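Long-range contacts in ESXA (Geobacillus thermodenitrificans, PDB 3ZBH), which is of unknown function but belongs to the WXG100 (ESAT-6-like) family and is probably a substrate of type VII secretion: residues 21-25 against 72-76; 28-32 against 65-69. All blocks are in the same frame, centred on the assembly; numbering follows the deposited sequence.

Contact 1: residues 21-25 against 72-76; sequences YNVES and LNEVG. With ACT (acetate ion), chain I.
Tyr21 lays its ring against Val75 so that methyl CG1 sits over the centre of one face, 3.5 Å from the ring centroid and almost straight above it, a well-centred CH-pi contact. Val75 holds this methyl anti to its backbone N (chi1 173°), which leaves the other branch, CG2, to meet the methyl group of the acetate. The same ring meets Leu72 differently: Leu72 CD2 comes in near the ring plane, 3.6 Å from Tyr21 CD1, the two side chains crossing at about a right angle. At the far end of the ring the hydroxyl, Tyr21 OH, donates to OXT of the acetate at 2.6 Å; this ion, probably from the crystallisation liquor, also bonds Ser39 of the second subunit.

Helices 11-45 and 48-95 form the antiparallel helical hairpin of the WXG100 fold, and here their short segments run 160° apart with axes 7.9 Å from each other at closest. Gly76, with no side chain, lies where the backbones draw close, its CA 5.1 Å from Tyr21 CA. Leu72 sends its other methyl, CD1, against the backbone of Glu24 and Ser25, and Leu35 of the second subunit packs on the same leucine.

Along one border the contact turns polar. Asn22 ND2 gives Asn73 OD1 a weak, bent bond of 3.1 Å (131° at the hydrogen), the amide planes turned modestly against each other. Two waters bridge the same pair of residues: one donates to both Asn22 O and Asn73 OD1, the other accepts from Asn22 ND2 and donates to Asn73 O. Ser25 carries its hydroxyl anti to the backbone N, which directs it to Ala69 O, its partner outside the two segments.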
loop_
_atom_site.group_PDB
_atom_site.type_symbol
_atom_site.label_atom_id
_atom_site.label_comp_id
_atom_site.label_asym_id
_atom_site.label_seq_id
_atom_site.Cartn_x
_atom_site.Cartn_y
_atom_site.Cartn_z
ATOM N N TYR B 21 7.732 0.726 -10.561
ATOM C CA TYR B 21 6.472 1.473 -10.513
ATOM C C TYR B 21 5.242 0.616 -10.908
ATOM O O TYR B 21 4.186 0.674 -10.236
ATOM C CB TYR B 21 6.576 2.753 -11.356
ATOM C CG TYR B 21 7.216 3.868 -10.553
ATOM C CD1 TYR B 21 6.451 4.643 -9.700
ATOM C CD2 TYR B 21 8.598 4.102 -10.605
ATOM C CE1 TYR B 21 7.021 5.645 -8.935
ATOM C CE2 TYR B 21 9.176 5.113 -9.856
ATOM C CZ TYR B 21 8.381 5.879 -9.034
ATOM O OH TYR B 21 8.935 6.859 -8.258
ATOM N N ASN B 22 5.377 -0.188 -11.963
ATOM C CA ASN B 22 4.241 -1.061 -12.348
ATOM C C ASN B 22 3.995 -2.176 -11.351
ATOM O O ASN B 22 2.851 -2.501 -11.050
ATOM C CB ASN B 22 4.412 -1.637 -13.745
ATOM C CG ASN B 22 4.400 -0.574 -14.817
ATOM O OD1 ASN B 22 5.148 -0.675 -15.781
ATOM N ND2 ASN B 22 3.574 0.452 -14.655
ATOM N N VAL B 23 5.067 -2.746 -10.813
ATOM C CA VAL B 23 4.919 -3.699 -9.722
ATOM C C VAL B 23 4.203 -3.073 -8.515
ATOM O O VAL B 23 3.262 -3.664 -7.941
ATOM C CB VAL B 23 6.306 -4.285 -9.295
ATOM C CG1 VAL B 23 6.207 -5.001 -7.951
ATOM C CG2 VAL B 23 6.860 -5.192 -10.388
ATOM N N GLU B 24 4.634 -1.892 -8.095
ATOM C CA GLU B 24 4.021 -1.299 -6.910
ATOM C C GLU B 24 2.569 -0.890 -7.176
ATOM O O GLU B 24 1.739 -0.970 -6.276
ATOM C CB GLU B 24 4.870 -0.155 -6.308
ATOM C CG GLU B 24 6.274 -0.553 -5.817
ATOM C CD GLU B 24 6.322 -1.756 -4.852
ATOM O OE1 GLU B 24 5.288 -2.190 -4.287
ATOM O OE2 GLU B 24 7.424 -2.299 -4.652
ATOM N N SER B 25 2.234 -0.516 -8.417
ATOM C CA SER B 25 0.843 -0.258 -8.729
ATOM C C SER B 25 0.001 -1.540 -8.475
ATOM O O SER B 25 -1.058 -1.456 -7.853
ATOM C CB SER B 25 0.648 0.196 -10.173
ATOM O OG SER B 25 -0.748 0.319 -10.424
ATOM N N LEU B 72 1.284 5.616 -10.089
ATOM C CA LEU B 72 2.423 4.737 -10.253
ATOM C C LEU B 72 2.443 4.134 -11.653
ATOM O O LEU B 72 3.482 4.007 -12.245
ATOM C CB LEU B 72 2.420 3.610 -9.207
ATOM C CG LEU B 72 2.473 4.069 -7.721
ATOM C CD1 LEU B 72 2.192 2.889 -6.801
ATOM C CD2 LEU B 72 3.747 4.820 -7.315
ATOM N N ASN B 73 1.279 3.745 -12.177
ATOM C CA ASN B 73 1.259 3.253 -13.582
ATOM C C ASN B 73 1.601 4.325 -14.624
ATOM O O ASN B 73 2.227 4.027 -15.642
ATOM C CB ASN B 73 -0.109 2.670 -13.909
ATOM C CG ASN B 73 -0.257 1.249 -13.432
ATOM O OD1 ASN B 73 0.621 0.398 -13.637
ATOM N ND2 ASN B 73 -1.358 0.977 -12.787
ATOM N N GLU B 74 1.128 5.549 -14.412
ATOM C CA GLU B 74 1.444 6.653 -15.335
ATOM C C GLU B 74 2.950 6.924 -15.322
ATOM O O GLU B 74 3.553 7.121 -16.374
ATOM C CB GLU B 74 0.687 7.930 -14.957
ATOM C CG GLU B 74 -0.793 7.788 -15.253
ATOM C CD GLU B 74 -1.624 9.009 -14.933
ATOM O OE1 GLU B 74 -1.287 9.803 -14.013
ATOM O OE2 GLU B 74 -2.672 9.127 -15.590
ATOM N N VAL B 75 3.546 6.937 -14.128
ATOM C CA VAL B 75 5.021 7.056 -14.009
ATOM C C VAL B 75 5.718 5.893 -14.706
ATOM O O VAL B 75 6.674 6.086 -15.440
ATOM C CB VAL B 75 5.471 7.148 -12.521
ATOM C CG1 VAL B 75 7.018 7.084 -12.405
ATOM C CG2 VAL B 75 4.959 8.444 -11.887
ATOM N N GLY B 76 5.226 4.666 -14.478
ATOM C CA GLY B 76 5.831 3.513 -15.116
ATOM C C GLY B 76 5.812 3.661 -16.621
ATOM O O GLY B 76 6.797 3.364 -17.306
HETATM C C ACT I . 6.880 9.637 -7.259
HETATM O O ACT I . 7.263 10.708 -6.742
HETATM O OXT ACT I . 7.423 8.544 -6.961
HETATM C CH3 ACT I . 5.731 9.685 -8.233
HETATM O O HOH W 1 0.663 -2.451 -12.753
HETATM O O HOH W 2 2.390 1.541 -16.731
#

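Contact 2: residues 28-32 against 65-69; sequences VTELI and FEKMA
Ile32 reaches across to Phe65 with its CD1 methyl, which lies 3.6 Å from Phe65 CB and is equally near the ring atom CD2. The two side chains meet on a slant, the methyl resting where the ring joins its stem. Bending at chi2 (-52°) carries CD1 to this spot, while the second branch, CG2, is left beside the carboxylate of Glu66, 3.5 Å from its OE2. Leu31 meets the same phenylalanine farther out, also aslant: its CD2 methyl is 4.0 Å from Phe65 CE2.

Val28 fits closer to the backbone. Its CG1 methyl stands 3.2 Å from Phe65 O and also touches the CB methyl of Ala69, whereas Val28 CG2 is 4.4 Å from Met68 CG. Thr29 adds the flank of the layer, resting its methyl CG2 on Ala69 CB at 3.8 Å and crossing the Glu66 side chain at about a right angle. These residues pack helix 11-45 on helix 48-95 within the WXG100 helical hairpin, the two segments antiparallel at 155° with axes 9.6 Å apart. An alanine in place of Ile32 lacks CD1 and CG2, and would probably leave a gap beside Phe65 CB and its ring and set the Glu66 carboxylate freer to turn.

Glu66 is bent at chi2 (-54°), which brings its carboxylate over the border of the contact towards Thr29 and Ile32; Arg62 is a long, weak ionic partner of its OE2. On the dimer side, Phe65 stacks its ring with Phe65 of the second subunit, and Met68 packs on Phe65 of the second subunit as well.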
loop_
_atom_site.group_PDB
_atom_site.type_symbol
_atom_site.label_atom_id
_atom_site.label_comp_id
_atom_site.label_asym_id
_atom_site.label_seq_id
_atom_site.Cartn_x
_atom_site.Cartn_y
_atom_site.Cartn_z
ATOM N N VAL B 28 -0.619 -2.202 -4.826
ATOM C CA VAL B 28 -1.676 -1.325 -4.295
ATOM C C VAL B 28 -3.085 -1.880 -4.559
ATOM O O VAL B 28 -3.892 -1.963 -3.624
ATOM C CB VAL B 28 -1.567 0.163 -4.798
ATOM C CG1 VAL B 28 -2.809 0.997 -4.434
ATOM C CG2 VAL B 28 -0.332 0.803 -4.210
ATOM N N THR B 29 -3.397 -2.262 -5.810
ATOM C CA THR B 29 -4.751 -2.748 -6.082
ATOM C C THR B 29 -5.012 -4.126 -5.453
ATOM O O THR B 29 -6.117 -4.370 -4.935
ATOM C CB THR B 29 -5.131 -2.740 -7.586
ATOM O OG1 THR B 29 -4.130 -3.422 -8.324
ATOM C CG2 THR B 29 -5.279 -1.276 -8.099
ATOM N N GLU B 30 -3.992 -4.981 -5.420
ATOM C CA GLU B 30 -4.103 -6.264 -4.715
ATOM C C GLU B 30 -4.401 -6.045 -3.233
ATOM O O GLU B 30 -5.266 -6.713 -2.652
ATOM C CB GLU B 30 -2.875 -7.135 -4.964
ATOM C CG GLU B 30 -2.828 -7.585 -6.425
ATOM C CD GLU B 30 -1.511 -8.191 -6.803
ATOM O OE1 GLU B 30 -0.721 -8.484 -5.891
ATOM O OE2 GLU B 30 -1.267 -8.389 -8.008
ATOM N N LEU B 31 -3.693 -5.098 -2.627
ATOM C CA LEU B 31 -3.929 -4.766 -1.226
ATOM C C LEU B 31 -5.342 -4.237 -0.995
ATOM O O LEU B 31 -6.033 -4.661 -0.078
ATOM C CB LEU B 31 -2.882 -3.740 -0.757
ATOM C CG LEU B 31 -3.058 -3.041 0.584
ATOM C CD1 LEU B 31 -2.824 -3.990 1.761
ATOM C CD2 LEU B 31 -2.046 -1.894 0.608
ATOM N N ILE B 32 -5.792 -3.323 -1.826
ATOM C CA ILE B 32 -7.149 -2.826 -1.685
ATOM C C ILE B 32 -8.201 -3.944 -1.773
ATOM O O ILE B 32 -9.105 -4.019 -0.953
ATOM C CB ILE B 32 -7.448 -1.688 -2.671
ATOM C CG1 ILE B 32 -6.619 -0.444 -2.299
ATOM C CG2 ILE B 32 -8.936 -1.337 -2.637
ATOM C CD1 ILE B 32 -6.743 -0.018 -0.826
ATOM N N PHE B 65 -5.798 5.471 -2.383
ATOM C CA PHE B 65 -5.060 4.312 -2.858
ATOM C C PHE B 65 -5.288 4.088 -4.352
ATOM O O PHE B 65 -4.356 3.728 -5.056
ATOM C CB PHE B 65 -5.387 3.039 -2.025
ATOM C CG PHE B 65 -4.666 2.989 -0.694
ATOM C CD1 PHE B 65 -4.894 3.948 0.282
ATOM C CD2 PHE B 65 -3.725 1.994 -0.435
ATOM C CE1 PHE B 65 -4.205 3.921 1.492
ATOM C CE2 PHE B 65 -3.043 1.960 0.773
ATOM C CZ PHE B 65 -3.271 2.928 1.738
ATOM N N GLU B 66 -6.510 4.295 -4.840
ATOM C CA GLU B 66 -6.749 4.130 -6.284
ATOM C C GLU B 66 -6.001 5.220 -7.038
ATOM O O GLU B 66 -5.482 4.988 -8.103
ATOM C CB GLU B 66 -8.245 4.178 -6.623
ATOM C CG GLU B 66 -9.062 3.034 -5.982
ATOM C CD GLU B 66 -8.525 1.634 -6.300
ATOM O OE1 GLU B 66 -7.874 1.416 -7.353
ATOM O OE2 GLU B 66 -8.740 0.711 -5.476
ATOM N N LYS B 67 -5.930 6.420 -6.459
ATOM C CA LYS B 67 -5.153 7.485 -7.094
ATOM C C LYS B 67 -3.670 7.145 -7.138
ATOM O O LYS B 67 -2.975 7.480 -8.082
ATOM C CB LYS B 67 -5.364 8.816 -6.360
ATOM C CG LYS B 67 -6.680 9.513 -6.665
ATOM C CD LYS B 67 -6.962 10.554 -5.598
ATOM C CE LYS B 67 -8.379 11.104 -5.620
ATOM N NZ LYS B 67 -8.530 12.073 -6.739
ATOM N N MET B 68 -3.167 6.506 -6.093
ATOM C CA MET B 68 -1.764 6.104 -6.084
ATOM C C MET B 68 -1.522 5.075 -7.187
ATOM O O MET B 68 -0.520 5.117 -7.878
ATOM C CB MET B 68 -1.370 5.537 -4.725
ATOM C CG MET B 68 0.098 5.160 -4.638
ATOM S SD MET B 68 1.178 6.615 -4.553
ATOM C CE MET B 68 1.053 6.974 -2.799
ATOM N N ALA B 69 -2.429 4.108 -7.305
ATOM C CA ALA B 69 -2.264 3.095 -8.335
ATOM C C ALA B 69 -2.242 3.732 -9.742
ATOM O O ALA B 69 -1.410 3.364 -10.578
ATOM C CB ALA B 69 -3.346 2.015 -8.194
#

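In the fold
Contacts 1 and 2 are successive layers between helices 11-45 and 48-95, with centres 11 Å apart; the second is nested inside the loop closed by the first. They join where Ser25 OG meets Ala69 O at 3.1 Å, a probable hydrogen bond, and where Leu72 CD1 packs on Val28 CG2 at 4.2 Å. The helices lie farther apart at contact 2. Both layers face the second subunit: Glu24, its OE1 hydrogen-bonded to Asn27 ND2, salt-bridges through OE2 to Arg34 there and packs on its Leu31, while Leu31 of contact 2 packs on Glu24 of that subunit. Tyr21 holds an acetate in contact 1, and the side chain of Glu66 lies about 4 Å from a bound acetate.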